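Local coordinates for protein phospholyase (Arthrobacter aurescens, PDB 5G4I) that binds pyridoxal 5'-phosphate and works as a phospholyase related to class III transaminases, probably releasing phosphate from ethanolamine phosphate, at residues V293-A296 with E297-D300; G149-T152 with S153-E156; P219-S222 with T223-L226. All blocks are in the same frame, centred on the assembly; numbering follows the deposited sequence.

All three contacts are short-range turns or caps following strands of one mixed seven-stranded sheet. Along the chain contact 2 comes first, after strand 140-143, then contact 3, after the neighbouring parallel strand 214-217, and last contact 1, at the end of strand 290-294. None touches another. The centres of contact 2 and contact 3 lie about 19 Å apart. From the centre of contact 1 it is about 23 Å to that of contact 2 and about 28 Å to that of contact 3. Contact 2 touches the bound pyridoxal phosphate through Gly-149, and the Ser-222 side chain of contact 3 is about 6 Å from it; loops after adjacent strands thus approach the cofactor, while both N-caps reach the second subunit.

Contact 1 of 3, residues V293-A296 with E297-D300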
loop_
_atom_site.group_PDB
_atom_site.type_symbol
_atom_site.label_atom_id
_atom_site.label_comp_id
_atom_site.label_asym_id
_atom_site.label_seq_id
_atom_site.Cartn_x
_atom_site.Cartn_y
_atom_site.Cartn_z
ATOM N N VAL A 293 8.079 -12.826 -0.774
ATOM C CA VAL A 293 9.328 -13.651 -0.730
ATOM C C VAL A 293 9.298 -14.639 -1.918
ATOM O O VAL A 293 8.239 -15.240 -2.224
ATOM C CB VAL A 293 9.497 -14.324 0.665
ATOM C CG1 VAL A 293 10.573 -15.440 0.616
ATOM C CG2 VAL A 293 9.757 -13.285 1.741
ATOM N N THR A 294 10.417 -14.725 -2.659
ATOM C CA THR A 294 10.440 -15.495 -3.911
ATOM C C THR A 294 11.851 -16.038 -4.176
ATOM O O THR A 294 12.749 -15.970 -3.295
ATOM C CB THR A 294 9.792 -14.712 -5.056
ATOM O OG1 THR A 294 9.501 -15.602 -6.190
ATOM C CG2 THR A 294 10.651 -13.550 -5.533
ATOM N N THR A 295 12.009 -16.650 -5.370
ATOM C CA THR A 295 13.267 -17.238 -5.772
ATOM C C THR A 295 14.157 -16.189 -6.460
ATOM O O THR A 295 13.748 -15.143 -6.964
ATOM C CB THR A 295 12.999 -18.406 -6.749
ATOM O OG1 THR A 295 12.505 -17.882 -8.003
ATOM C CG2 THR A 295 12.084 -19.402 -6.212
ATOM N N ALA A 296 15.455 -16.482 -6.517
ATOM C CA ALA A 296 16.396 -15.661 -7.270
ATOM C C ALA A 296 16.055 -15.536 -8.752
ATOM O O ALA A 296 16.084 -14.415 -9.284
ATOM C CB ALA A 296 17.807 -16.217 -7.130
ATOM N N GLU A 297 15.689 -16.614 -9.401
ATOM C CA GLU A 297 15.303 -16.557 -10.787
ATOM C C GLU A 297 14.110 -15.627 -11.044
ATOM O O GLU A 297 14.131 -14.826 -11.947
ATOM C CB GLU A 297 14.987 -17.972 -11.261
ATOM C CG GLU A 297 14.226 -18.096 -12.594
ATOM C CD GLU A 297 13.567 -19.473 -12.779
ATOM O OE1 GLU A 297 14.349 -20.431 -13.041
ATOM O OE2 GLU A 297 12.307 -19.587 -12.611
ATOM N N LEU A 298 13.060 -15.723 -10.192
ATOM C CA LEU A 298 11.860 -14.913 -10.374
ATOM C C LEU A 298 12.156 -13.428 -10.116
ATOM O O LEU A 298 11.646 -12.534 -10.888
ATOM C CB LEU A 298 10.638 -15.404 -9.526
ATOM C CG LEU A 298 10.055 -16.767 -10.058
ATOM C CD1 LEU A 298 9.038 -17.402 -9.124
ATOM C CD2 LEU A 298 9.404 -16.683 -11.448
ATOM N N LEU A 299 12.844 -13.127 -8.985
ATOM C CA LEU A 299 13.161 -11.697 -8.718
ATOM C C LEU A 299 14.021 -11.084 -9.847
ATOM O O LEU A 299 13.811 -9.968 -10.275
ATOM C CB LEU A 299 13.776 -11.527 -7.302
ATOM C CG LEU A 299 14.191 -10.048 -6.980
ATOM C CD1 LEU A 299 13.851 -9.643 -5.564
ATOM C CD2 LEU A 299 15.686 -9.797 -7.300
ATOM N N ASP A 300 15.072 -11.807 -10.284
ATOM C CA ASP A 300 15.963 -11.270 -11.291
ATOM C C ASP A 300 15.215 -11.020 -12.644
ATOM O O ASP A 300 15.386 -9.984 -13.261
ATOM C CB ASP A 300 17.104 -12.296 -11.552
ATOM C CG ASP A 300 18.134 -11.806 -12.628
ATOM O OD1 ASP A 300 18.798 -10.864 -12.346
ATOM O OD2 ASP A 300 18.257 -12.404 -13.739
HETATM O O HOH W 1 12.248 -20.042 -9.761
#
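The hydroxyl oxygen OG1 of Thr-295 has two partners: Leu-298 N donates to it over 3.1 Å at an N-H...O angle of 160°, and a water lies 2.8 Å from the same Thr-295 OG1. This is an N-cap. Thr-295 stands just before helix 296-305, and its side chain takes up an amide of the first turn. With chi1 at 69°, OG1 lies between the backbone N and the carbonyl carbon, which turns it back over the start of the helix. The water also donates a weak bond to OE2 of Glu-297, so that carboxylate, at the end of an extended, exposed side chain, is tied only loosely to the cap.

Leu-298 closes on the hydroxyl with its carbons too, CG of Leu-298 lying 3.4 Å from Thr-295 OG1. From the residue before, Thr-294 brings its own OG1 to 3.5 Å from Leu-298 CD1, the two side chains meeting at about a right angle; that hydroxyl is hydrogen-bonded to the carbonyl oxygen of Glu-275. The methyl branch of Thr-294, CG2, rests 4.1 Å from CB of Leu-299. The helix itself opens with two backbone bonds: Leu-299 N to Thr-295 O, 3.0 Å and almost straight at 175°, then Asp-300 N to Ala-296 O, also 3.0 Å.

Leu-299 goes on to pack against Phe-115 of strand 113-117 and Ile-27 of the second subunit, while in one of its two conformers Asp-300 forms a salt bridge with Arg-304 and a hydrogen bond with His-30 of the second subunit. Strand end, helix start and subunit interface thus meet within a few residues. The threonine hydroxyl serves an amide at the helix start, and the carboxylate of Glu-297, in the first turn, would probably be stabilised by the positive end of the helix dipole.

Contact 2 of 3, residues G149-T152 with S153-E156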
loop_
_atom_site.group_PDB
_atom_site.type_symbol
_atom_site.label_atom_id
_atom_site.label_comp_id
_atom_site.label_asym_id
_atom_site.label_seq_id
_atom_site.Cartn_x
_atom_site.Cartn_y
_atom_site.Cartn_z
ATOM N N GLY A 149 -7.461 -9.256 -0.871
ATOM C CA GLY A 149 -7.196 -7.819 -0.885
ATOM C C GLY A 149 -8.105 -6.983 -1.786
ATOM O O GLY A 149 -9.105 -7.481 -2.324
ATOM N N ASN A 150 -7.748 -5.676 -1.894
ATOM C CA ASN A 150 -8.721 -4.653 -2.297
ATOM C C ASN A 150 -8.406 -3.834 -3.568
ATOM O O ASN A 150 -9.039 -2.772 -3.822
ATOM C CB ASN A 150 -8.926 -3.749 -1.083
ATOM C CG ASN A 150 -7.661 -3.049 -0.698
ATOM O OD1 ASN A 150 -6.783 -2.777 -1.527
ATOM N ND2 ASN A 150 -7.474 -2.757 0.609
ATOM N N THR A 151 -7.413 -4.248 -4.354
ATOM C CA THR A 151 -7.068 -3.652 -5.668
ATOM C C THR A 151 -8.129 -4.079 -6.722
ATOM O O THR A 151 -8.948 -5.011 -6.491
ATOM C CB THR A 151 -5.667 -4.009 -6.153
ATOM O OG1 THR A 151 -5.682 -5.438 -6.337
ATOM C CG2 THR A 151 -4.590 -3.562 -5.143
ATOM N N THR A 152 -8.051 -3.520 -7.949
ATOM C CA THR A 152 -8.872 -3.997 -9.099
ATOM C C THR A 152 -8.567 -5.462 -9.446
ATOM O O THR A 152 -9.489 -6.295 -9.539
ATOM C CB THR A 152 -8.646 -3.109 -10.329
ATOM O OG1 THR A 152 -9.121 -1.787 -10.015
ATOM C CG2 THR A 152 -9.439 -3.671 -11.499
ATOM N N SER A 153 -7.294 -5.825 -9.567
ATOM C CA SER A 153 -6.998 -7.239 -9.944
ATOM C C SER A 153 -7.448 -8.251 -8.902
ATOM O O SER A 153 -7.844 -9.401 -9.217
ATOM C CB SER A 153 -5.534 -7.481 -10.409
ATOM O OG SER A 153 -4.632 -7.680 -9.307
ATOM N N LEU A 154 -7.396 -7.846 -7.629
ATOM C CA LEU A 154 -7.885 -8.687 -6.534
ATOM C C LEU A 154 -9.432 -8.723 -6.425
ATOM O O LEU A 154 -10.031 -9.753 -6.124
ATOM C CB LEU A 154 -7.191 -8.292 -5.235
ATOM C CG LEU A 154 -5.672 -8.572 -5.194
ATOM C CD1 LEU A 154 -4.999 -7.850 -3.991
ATOM C CD2 LEU A 154 -5.301 -10.034 -5.175
ATOM N N ALA A 155 -10.090 -7.584 -6.658
ATOM C CA ALA A 155 -11.532 -7.588 -6.699
ATOM C C ALA A 155 -12.109 -8.534 -7.729
ATOM O O ALA A 155 -13.084 -9.223 -7.415
ATOM C CB ALA A 155 -12.030 -6.158 -6.993
ATOM N N GLU A 156 -11.439 -8.620 -8.883
ATOM C CA GLU A 156 -11.890 -9.528 -9.951
ATOM C C GLU A 156 -11.827 -11.001 -9.583
ATOM O O GLU A 156 -12.422 -11.837 -10.337
ATOM C CB GLU A 156 -11.098 -9.248 -11.245
ATOM C CG GLU A 156 -11.393 -7.859 -11.870
ATOM C CD GLU A 156 -10.504 -7.515 -13.049
ATOM O OE1 GLU A 156 -9.539 -8.242 -13.337
ATOM O OE2 GLU A 156 -10.649 -6.413 -13.614
#
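Thr-151 OG1 accepts a hydrogen bond from Leu-154 N at 3.2 Å, with an N-H...O angle of 156°. Its chi1 of 64° swings the hydroxyl back over the helix start. Two backbone bonds follow, Ala-155 N to Thr-151 O at 2.8 Å and Glu-156 N to Thr-152 O at 3.1 Å. Thr-151 OG1 is also hydrogen-bonded to Glu-125, whose OE1 binds Ser-153 OG as well, so one carboxylate oxygen ties the N-cap residue to Ser-153 in the first turn.

The bond from Leu-154 N makes Thr-151 the N-cap of the short helix 152-155, which leaves the loop after strand 140-143. That loop passes the cofactor: Gly-149 touches the bound pyridoxal phosphate, and Asn-150 N is hydrogen-bonded to the hydroxyl of Ser-121.

Van der Waals contacts make up the rest. Leu-154 lays CD1 3.4 Å from Thr-151 OG1 and 3.8 Å from CA of Gly-149, where a side chain would collide with that methyl; with phi at 138°, the backbone at Gly-149 also has a shape that only glycine adopts easily. Farther along, Glu-156 crosses Thr-152 at a slant, its CG 3.4 Å from Thr-152 O and its OE2 3.7 Å from Thr-152 CG2.

Across the subunit interface, Thr-152 OG1 is hydrogen-bonded to Arg-132 of the second subunit, and Thr-152 N to Glu-125 of that subunit.

Contact 3 of 3, residues P219-S222 with T223-L226; sequences PLFS and TEGL
Ser-222 and Gly-225 close a type I beta turn, with Gly-225 N donating to Ser-222 O over 3.0 Å. The donor stands above the carbonyl plane, 59° out of it, and so not on a lone pair. Just outside this bond a second, weak one runs from Leu-226 N to Phe-221 O at 2.9 Å. Gly-225 takes backbone angles that would press a side chain into the preceding carbonyl oxygen.

Ser-222 turns its hydroxyl out of the turn to Asp-218, and its CB instead meets Leu-226: CD2 of Leu-226 lies 4.0 Å from Ser-222 CB. The same methyl, Leu-226 CD2, reaches Leu-220, 4.3 Å from Leu-220 CB, so one branch of Leu-226 folds back on two residues of 219-222.

Glu-224 lies against the backbone and one ring edge of Phe-221. A bend at chi2, 85°, curls the glutamate back over the backbone and brings Glu-224 OE1 to 3.0 Å from the carbonyl carbon of Phe-221. Glu-224 OE2 comes in at the edge of the Phe-221 ring, near its plane, 3.6 Å from Phe-221 CD1, with carboxylate and ring planes 72° apart. OE2 is also hydrogen-bonded to the hydroxyl of Ser-143, which probably helps to fix the carboxylate's rotation. With an alanine in place of Glu-224, the Ser-143 hydroxyl would probably lose its carboxylate mate and the edge of the Phe-221 ring its neighbour.

This buried loop runs from strand 214-217 towards helix 233-243. Ser-143 ends the adjacent strand 140-143, Ser-222 touches the cofactor-binding Gln-254, and Leu-220, Ser-222 and Leu-226 all pack on Phe-368 of strand 368-373, a strand of the other seven-stranded sheet; the turn therefore lies between the two sheets of the chain.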
loop_
_atom_site.group_PDB
_atom_site.type_symbol
_atom_site.label_atom_id
_atom_site.label_comp_id
_atom_site.label_asym_id
_atom_site.label_seq_id
_atom_site.Cartn_x
_atom_site.Cartn_y
_atom_site.Cartn_z
ATOM N N PRO A 219 -3.298 -20.838 3.737
ATOM C CA PRO A 219 -3.153 -22.260 4.281
ATOM C C PRO A 219 -4.131 -22.677 5.379
ATOM O O PRO A 219 -4.476 -23.847 5.499
ATOM C CB PRO A 219 -1.702 -22.243 4.856
ATOM C CG PRO A 219 -0.973 -21.293 3.975
ATOM C CD PRO A 219 -1.969 -20.154 3.685
ATOM N N LEU A 220 -4.607 -21.739 6.201
ATOM C CA LEU A 220 -5.613 -22.011 7.254
ATOM C C LEU A 220 -7.052 -22.092 6.687
ATOM O O LEU A 220 -8.019 -22.529 7.418
ATOM C CB LEU A 220 -5.570 -20.958 8.387
ATOM C CG LEU A 220 -4.436 -21.246 9.412
ATOM C CD1 LEU A 220 -4.259 -20.025 10.342
ATOM C CD2 LEU A 220 -4.717 -22.502 10.268
ATOM N N PHE A 221 -7.260 -21.608 5.418
ATOM C CA PHE A 221 -8.626 -21.493 4.857
ATOM C C PHE A 221 -9.574 -20.897 5.898
ATOM O O PHE A 221 -10.694 -21.447 6.132
ATOM C CB PHE A 221 -9.080 -22.849 4.281
ATOM C CG PHE A 221 -8.208 -23.274 3.082
ATOM C CD1 PHE A 221 -8.472 -22.759 1.804
ATOM C CD2 PHE A 221 -7.116 -24.135 3.255
ATOM C CE1 PHE A 221 -7.638 -23.116 0.738
ATOM C CE2 PHE A 221 -6.325 -24.462 2.183
ATOM C CZ PHE A 221 -6.577 -23.968 0.923
ATOM N N SER A 222 -9.163 -19.759 6.464
ATOM C CA SER A 222 -9.922 -19.109 7.524
ATOM C C SER A 222 -11.211 -18.452 7.099
ATOM O O SER A 222 -12.291 -18.734 7.709
ATOM C CB SER A 222 -9.032 -18.155 8.306
ATOM O OG SER A 222 -8.517 -17.131 7.495
ATOM N N THR A 223 -11.241 -17.635 6.051
ATOM C CA THR A 223 -12.466 -17.015 5.551
ATOM C C THR A 223 -13.536 -18.081 5.165
ATOM O O THR A 223 -14.746 -17.832 5.261
ATOM C CB THR A 223 -12.127 -16.095 4.348
ATOM O OG1 THR A 223 -11.179 -15.131 4.797
ATOM C CG2 THR A 223 -13.332 -15.366 3.750
ATOM N N GLU A 224 -13.031 -19.214 4.633
ATOM C CA GLU A 224 -13.834 -20.349 4.190
ATOM C C GLU A 224 -14.526 -21.118 5.358
ATOM O O GLU A 224 -15.390 -21.993 5.095
ATOM C CB GLU A 224 -12.903 -21.369 3.507
ATOM C CG GLU A 224 -12.326 -20.943 2.145
ATOM C CD GLU A 224 -11.065 -20.109 2.230
ATOM O OE1 GLU A 224 -10.604 -19.691 3.355
ATOM O OE2 GLU A 224 -10.469 -19.828 1.154
ATOM N N GLY A 225 -14.183 -20.803 6.598
ATOM C CA GLY A 225 -14.683 -21.501 7.825
ATOM C C GLY A 225 -13.687 -22.350 8.562
ATOM O O GLY A 225 -14.108 -23.279 9.315
ATOM N N LEU A 226 -12.388 -22.170 8.406
ATOM C CA LEU A 226 -11.316 -22.921 9.032
ATOM C C LEU A 226 -11.321 -24.412 8.731
ATOM O O LEU A 226 -11.639 -25.283 9.574
ATOM C CB LEU A 226 -11.254 -22.667 10.605
ATOM C CG LEU A 226 -10.664 -21.363 11.037
ATOM C CD1 LEU A 226 -10.888 -21.188 12.585
ATOM C CD2 LEU A 226 -9.149 -21.299 10.731
#